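PDB 4ZDM: glutamate receptor kainate-like protein from Pleurobrachia bachei, which probably serves as a glycine-activated ion channel subunit of the ionotropic glutamate receptor family, its clamshell-like ligand-binding domain closing around bound glycine. Local coordinates for residues P16-I21 and I195-K200; T29-R32 and C36-G39. All blocks are in the same frame, centred on the assembly; numbering follows the deposited sequence.

Interaction 1: residues P16-I21 and I195-K200; sequences PEMPFI and INYATK
The pyrrolidine ring of P19 lies flat against one face of the Y197 phenol, with CB of P19 3.8 Å from the ring centroid and 10° off its normal, a CH-pi contact almost over the middle of the ring. CD of the same proline reaches the root of the aromatic ring, 3.7 Å from Y197 CD1. A chi1 of 168°, with CG anti to the backbone N, carries the Y197 ring off the helix and presents a face to P19. The peptide bond before P19 is cis, and E17 pairs with F20 and I21 together, as in a classic beta bulge, the bond from F20 N being weak. This turn follows strand 8-13 in one lobe of the two-lobed, periplasmic-binding-protein-like domain, whereas Y197 sits on helix 194-198 of the other, so the contact bridges the lobes; E17 adds a salt bridge to R147, a residue of the glycine pocket. The hydroxyl end is the more solvent-exposed side: there the partly exposed M18 touches by fewer atoms, its CB 3.6 Å from Y197 CE1, and its chain, bent at chi2 and chi3, brings CE to 3.6 Å from Y197 OH. Y248 of helix 243-254 packs on both P19 and Y197.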
loop_
_atom_site.group_PDB
_atom_site.type_symbol
_atom_site.label_atom_id
_atom_site.label_comp_id
_atom_site.label_asym_id
_atom_site.label_seq_id
_atom_site.Cartn_x
_atom_site.Cartn_y
_atom_site.Cartn_z
ATOM N N PRO A 16 -0.968 14.215 12.650
ATOM C CA PRO A 16 -0.371 14.675 13.898
ATOM C C PRO A 16 -1.378 15.428 14.756
ATOM O O PRO A 16 -2.047 16.370 14.283
ATOM C CB PRO A 16 0.740 15.605 13.418
ATOM C CG PRO A 16 1.178 15.005 12.130
ATOM C CD PRO A 16 -0.157 14.644 11.492
ATOM N N GLU A 17 -1.432 15.029 16.023
ATOM C CA GLU A 17 -2.240 15.662 17.066
ATOM C C GLU A 17 -1.833 15.033 18.360
ATOM O O GLU A 17 -2.146 13.859 18.620
ATOM C CB GLU A 17 -3.734 15.501 16.834
ATOM C CG GLU A 17 -4.548 16.280 17.838
ATOM C CD GLU A 17 -6.041 16.095 17.625
ATOM O OE1 GLU A 17 -6.451 16.297 16.467
ATOM O OE2 GLU A 17 -6.753 15.816 18.619
ATOM N N MET A 18 -1.134 15.763 19.218
ATOM C CA MET A 18 -0.790 15.257 20.519
ATOM C C MET A 18 -1.993 15.221 21.424
ATOM O O MET A 18 -2.911 16.014 21.268
ATOM C CB MET A 18 0.340 16.122 21.079
ATOM C CG MET A 18 1.692 15.868 20.389
ATOM S SD MET A 18 2.333 14.200 20.600
ATOM C CE MET A 18 3.055 14.349 22.239
ATOM N N PRO A 19 -2.009 14.264 22.388
ATOM C CA PRO A 19 -0.899 13.381 22.769
ATOM C C PRO A 19 -0.824 12.065 21.998
ATOM O O PRO A 19 0.001 11.212 22.308
ATOM C CB PRO A 19 -1.206 13.091 24.248
ATOM C CG PRO A 19 -2.694 13.056 24.278
ATOM C CD PRO A 19 -3.157 14.112 23.306
ATOM N N PHE A 20 -1.655 11.937 20.970
ATOM C CA PHE A 20 -1.811 10.666 20.283
ATOM C C PHE A 20 -0.689 10.399 19.270
ATOM O O PHE A 20 -0.119 9.292 19.250
ATOM C CB PHE A 20 -3.170 10.633 19.607
ATOM C CG PHE A 20 -4.323 10.874 20.549
ATOM C CD1 PHE A 20 -4.652 9.941 21.533
ATOM C CD2 PHE A 20 -5.030 12.072 20.499
ATOM C CE1 PHE A 20 -5.707 10.214 22.443
ATOM C CE2 PHE A 20 -6.064 12.305 21.399
ATOM C CZ PHE A 20 -6.392 11.392 22.345
ATOM N N ILE A 21 -0.373 11.404 18.438
ATOM C CA ILE A 21 0.665 11.306 17.390
ATOM C C ILE A 21 1.343 12.637 17.271
ATOM O O ILE A 21 0.669 13.668 17.159
ATOM C CB ILE A 21 0.085 10.884 16.014
ATOM C CG1 ILE A 21 -0.710 9.585 16.137
ATOM C CG2 ILE A 21 1.206 10.774 14.953
ATOM C CD1 ILE A 21 -1.398 9.156 14.877
ATOM N N ILE A 195 -8.468 17.622 24.406
ATOM C CA ILE A 195 -8.428 19.064 24.567
ATOM C C ILE A 195 -7.980 19.482 25.977
ATOM O O ILE A 195 -7.501 20.604 26.143
ATOM C CB ILE A 195 -9.771 19.703 24.159
ATOM C CG1 ILE A 195 -9.598 21.200 23.973
ATOM C CG2 ILE A 195 -10.847 19.430 25.181
ATOM C CD1 ILE A 195 -10.775 21.830 23.359
ATOM N N ASN A 196 -8.095 18.603 26.960
ATOM C CA ASN A 196 -7.575 18.907 28.278
ATOM C C ASN A 196 -6.071 18.770 28.281
ATOM O O ASN A 196 -5.388 19.540 28.968
ATOM C CB ASN A 196 -8.194 17.999 29.328
ATOM C CG ASN A 196 -9.675 18.251 29.551
ATOM O OD1 ASN A 196 -10.423 17.317 29.908
ATOM N ND2 ASN A 196 -10.123 19.460 29.337
ATOM N N TYR A 197 -5.505 17.838 27.508
ATOM C CA TYR A 197 -4.070 17.789 27.329
ATOM C C TYR A 197 -3.599 19.068 26.614
ATOM O O TYR A 197 -2.606 19.693 26.988
ATOM C CB TYR A 197 -3.667 16.539 26.525
ATOM C CG TYR A 197 -2.235 16.545 26.053
ATOM C CD1 TYR A 197 -1.897 17.169 24.869
ATOM C CD2 TYR A 197 -1.215 15.933 26.796
ATOM C CE1 TYR A 197 -0.591 17.219 24.428
ATOM C CE2 TYR A 197 0.116 15.972 26.350
ATOM C CZ TYR A 197 0.398 16.627 25.166
ATOM O OH TYR A 197 1.713 16.660 24.721
ATOM N N ALA A 198 -4.293 19.448 25.557
ATOM C CA ALA A 198 -3.875 20.565 24.693
ATOM C C ALA A 198 -3.851 21.876 25.464
ATOM O O ALA A 198 -3.068 22.775 25.095
ATOM C CB ALA A 198 -4.797 20.688 23.477
ATOM N N THR A 199 -4.674 21.983 26.504
ATOM C CA THR A 199 -4.784 23.201 27.309
ATOM C C THR A 199 -4.252 23.054 28.710
ATOM O O THR A 199 -4.532 23.884 29.576
ATOM C CB THR A 199 -6.263 23.690 27.374
ATOM O OG1 THR A 199 -7.120 22.695 27.964
ATOM C CG2 THR A 199 -6.725 24.043 25.991
ATOM N N LYS A 200 -3.448 22.020 28.941
ATOM C CA LYS A 200 -2.856 21.774 30.250
ATOM C C LYS A 200 -2.054 22.988 30.687
ATOM O O LYS A 200 -1.257 23.512 29.920
ATOM C CB LYS A 200 -1.960 20.532 30.205
ATOM C CG LYS A 200 -1.417 20.071 31.559
ATOM C CD LYS A 200 -0.448 18.881 31.399
ATOM C CE LYS A 200 0.367 18.608 32.674
ATOM N NZ LYS A 200 1.872 18.572 32.426
#

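Interaction 2: residues T29-R32 and C36-G39. With SO4 (sulfate ion), chain D; SO4 (sulfate ion), chain B.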
loop_
_atom_site.group_PDB
_atom_site.type_symbol
_atom_site.label_atom_id
_atom_site.label_comp_id
_atom_site.label_asym_id
_atom_site.label_seq_id
_atom_site.Cartn_x
_atom_site.Cartn_y
_atom_site.Cartn_z
ATOM N N THR A 29 13.667 12.356 7.271
ATOM C CA THR A 29 13.950 12.294 5.849
ATOM C C THR A 29 12.867 11.624 5.014
ATOM O O THR A 29 12.928 11.617 3.782
ATOM C CB THR A 29 15.285 11.573 5.608
ATOM O OG1 THR A 29 15.237 10.240 6.113
ATOM C CG2 THR A 29 16.417 12.325 6.326
ATOM N N ASN A 30 11.842 11.101 5.690
ATOM C CA ASN A 30 10.737 10.421 5.016
ATOM C C ASN A 30 9.531 10.429 5.976
ATOM O O ASN A 30 9.592 9.771 7.016
ATOM C CB ASN A 30 11.108 8.998 4.637
ATOM C CG ASN A 30 10.012 8.283 3.870
ATOM O OD1 ASN A 30 8.841 8.665 3.905
ATOM N ND2 ASN A 30 10.407 7.271 3.112
ATOM N N ILE A 31 8.536 11.228 5.623
ATOM C CA ILE A 31 7.360 11.526 6.438
ATOM C C ILE A 31 6.557 10.258 6.769
ATOM O O ILE A 31 5.758 10.243 7.731
ATOM C CB ILE A 31 6.451 12.583 5.697
ATOM C CG1 ILE A 31 5.397 13.134 6.621
ATOM C CG2 ILE A 31 5.812 12.014 4.445
ATOM C CD1 ILE A 31 4.581 14.256 5.986
ATOM N N ARG A 32 6.774 9.198 6.005
ATOM C CA ARG A 32 6.115 7.911 6.251
ATOM C C ARG A 32 6.804 7.072 7.297
ATOM O O ARG A 32 6.283 6.062 7.741
ATOM C CB ARG A 32 6.020 7.089 4.965
ATOM C CG ARG A 32 5.181 7.742 3.883
ATOM C CD ARG A 32 4.819 6.701 2.841
ATOM N NE ARG A 32 3.931 7.216 1.823
ATOM C CZ ARG A 32 3.413 6.484 0.839
ATOM N NH1 ARG A 32 3.716 5.205 0.715
ATOM N NH2 ARG A 32 2.575 7.077 0.003
ATOM N N CYS A 36 10.169 8.666 12.984
ATOM C CA CYS A 36 10.159 10.105 13.066
ATOM C C CYS A 36 9.099 10.634 14.034
ATOM O O CYS A 36 8.930 11.848 14.170
ATOM C CB CYS A 36 9.887 10.729 11.696
ATOM S SG CYS A 36 11.158 10.496 10.421
ATOM N N TYR A 37 8.342 9.739 14.695
ATOM C CA TYR A 37 7.189 10.128 15.504
ATOM C C TYR A 37 7.232 9.602 16.923
ATOM O O TYR A 37 7.870 8.580 17.187
ATOM C CB TYR A 37 5.902 9.597 14.855
ATOM C CG TYR A 37 5.620 10.155 13.484
ATOM C CD1 TYR A 37 6.239 9.618 12.321
ATOM C CD2 TYR A 37 4.804 11.262 13.322
ATOM C CE1 TYR A 37 6.003 10.123 11.072
ATOM C CE2 TYR A 37 4.562 11.768 12.066
ATOM C CZ TYR A 37 5.152 11.212 10.958
ATOM O OH TYR A 37 4.900 11.798 9.748
ATOM N N THR A 38 6.523 10.312 17.802
ATOM C CA THR A 38 6.208 9.850 19.154
ATOM C C THR A 38 4.703 10.016 19.397
ATOM O O THR A 38 3.990 10.448 18.486
ATOM C CB THR A 38 6.981 10.628 20.260
ATOM O OG1 THR A 38 6.566 12.009 20.184
ATOM C CG2 THR A 38 8.495 10.477 20.090
ATOM N N GLY A 39 4.229 9.593 20.569
ATOM C CA GLY A 39 2.840 9.722 20.954
ATOM C C GLY A 39 2.254 8.409 21.442
ATOM O O GLY A 39 2.775 7.331 21.203
HETATM S S SO4 D . 2.288 4.596 -2.714
HETATM O O1 SO4 D . 3.718 4.740 -3.156
HETATM O O2 SO4 D . 2.274 3.819 -1.452
HETATM O O3 SO4 D . 1.564 3.826 -3.782
HETATM O O4 SO4 D . 1.633 5.893 -2.511
HETATM S S SO4 B . 5.071 2.054 1.945
HETATM O O1 SO4 B . 5.400 3.499 2.202
HETATM O O2 SO4 B . 4.157 1.993 0.779
HETATM O O3 SO4 B . 4.364 1.531 3.162
HETATM O O4 SO4 B . 6.269 1.248 1.685
#
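A disulfide-pinned surface loop, which runs from strand 8-13 to helix 40-52 in the ligand-binding domain, is drawn together here by the hydroxyl of Y37 and the backbone carbonyl of I31. Y37 OH donates to I31 O over 2.7 Å, meeting a lone pair in the carbonyl plane at a C=O...donor angle of 141°. The acceptor also lies in the plane of the phenol, so the bond leaves the ring at its edge rather than over a face. CG1 of I31, anti to the backbone N (chi1 -168°), passes 3.4 Å from Y37 OH, and the two side chains cross at a slant. Y37 is buried, and its ring packs edge-to-face with F58, which probably helps fix the rotation of the ring.

C36, just before Y37 in sequence, makes a second, looser approach: C36 SG rests 3.8 Å from N30 O, while its disulfide to C28 closes a short ring within the loop, from just before T29 to C36. N30 also forms an Asx turn, its OD1 accepting from R32 N at 3.0 Å with the donor tilted 34° from the amide plane. From the residue that closes this turn, the extended R32 chain carries its guanidinium to two sulfate ions, probably picked up from the crystallisation medium. R32 NH1 bonds O1 of the chain B sulfate at 2.8 Å and O2 of the chain D sulfate at 2.9 Å; R32 NH2 bonds O4 of the chain D sulfate, also at 2.9 Å, giving that ion a two-pronged grip. H9, R11 and R32 of the second subunit bind these sulfates as well, and R32 packs on its counterpart there, which places the anions between the two copies.

How the interactions relate
Interaction 1 is largely buried and joins distant parts of the sequence, bringing the turn at 16-21 against helix 194-198, whereas interaction 2 is local and lies at the surface. Their chemistry follows: apolar and CH-pi packing without a hydrogen bond across the first, a phenol-to-carbonyl bond, a disulfide and an anion-binding arginine at the second. Both draw on the long connection between strand 8-13 and helix 40-52. Their centres are about 17 Å apart, yet they meet where I21 CG2 packs 4.0 Å from Y37 CD2. Y251 serves both, touching M18 and P19 with its side chain and accepting a bond from G39 N.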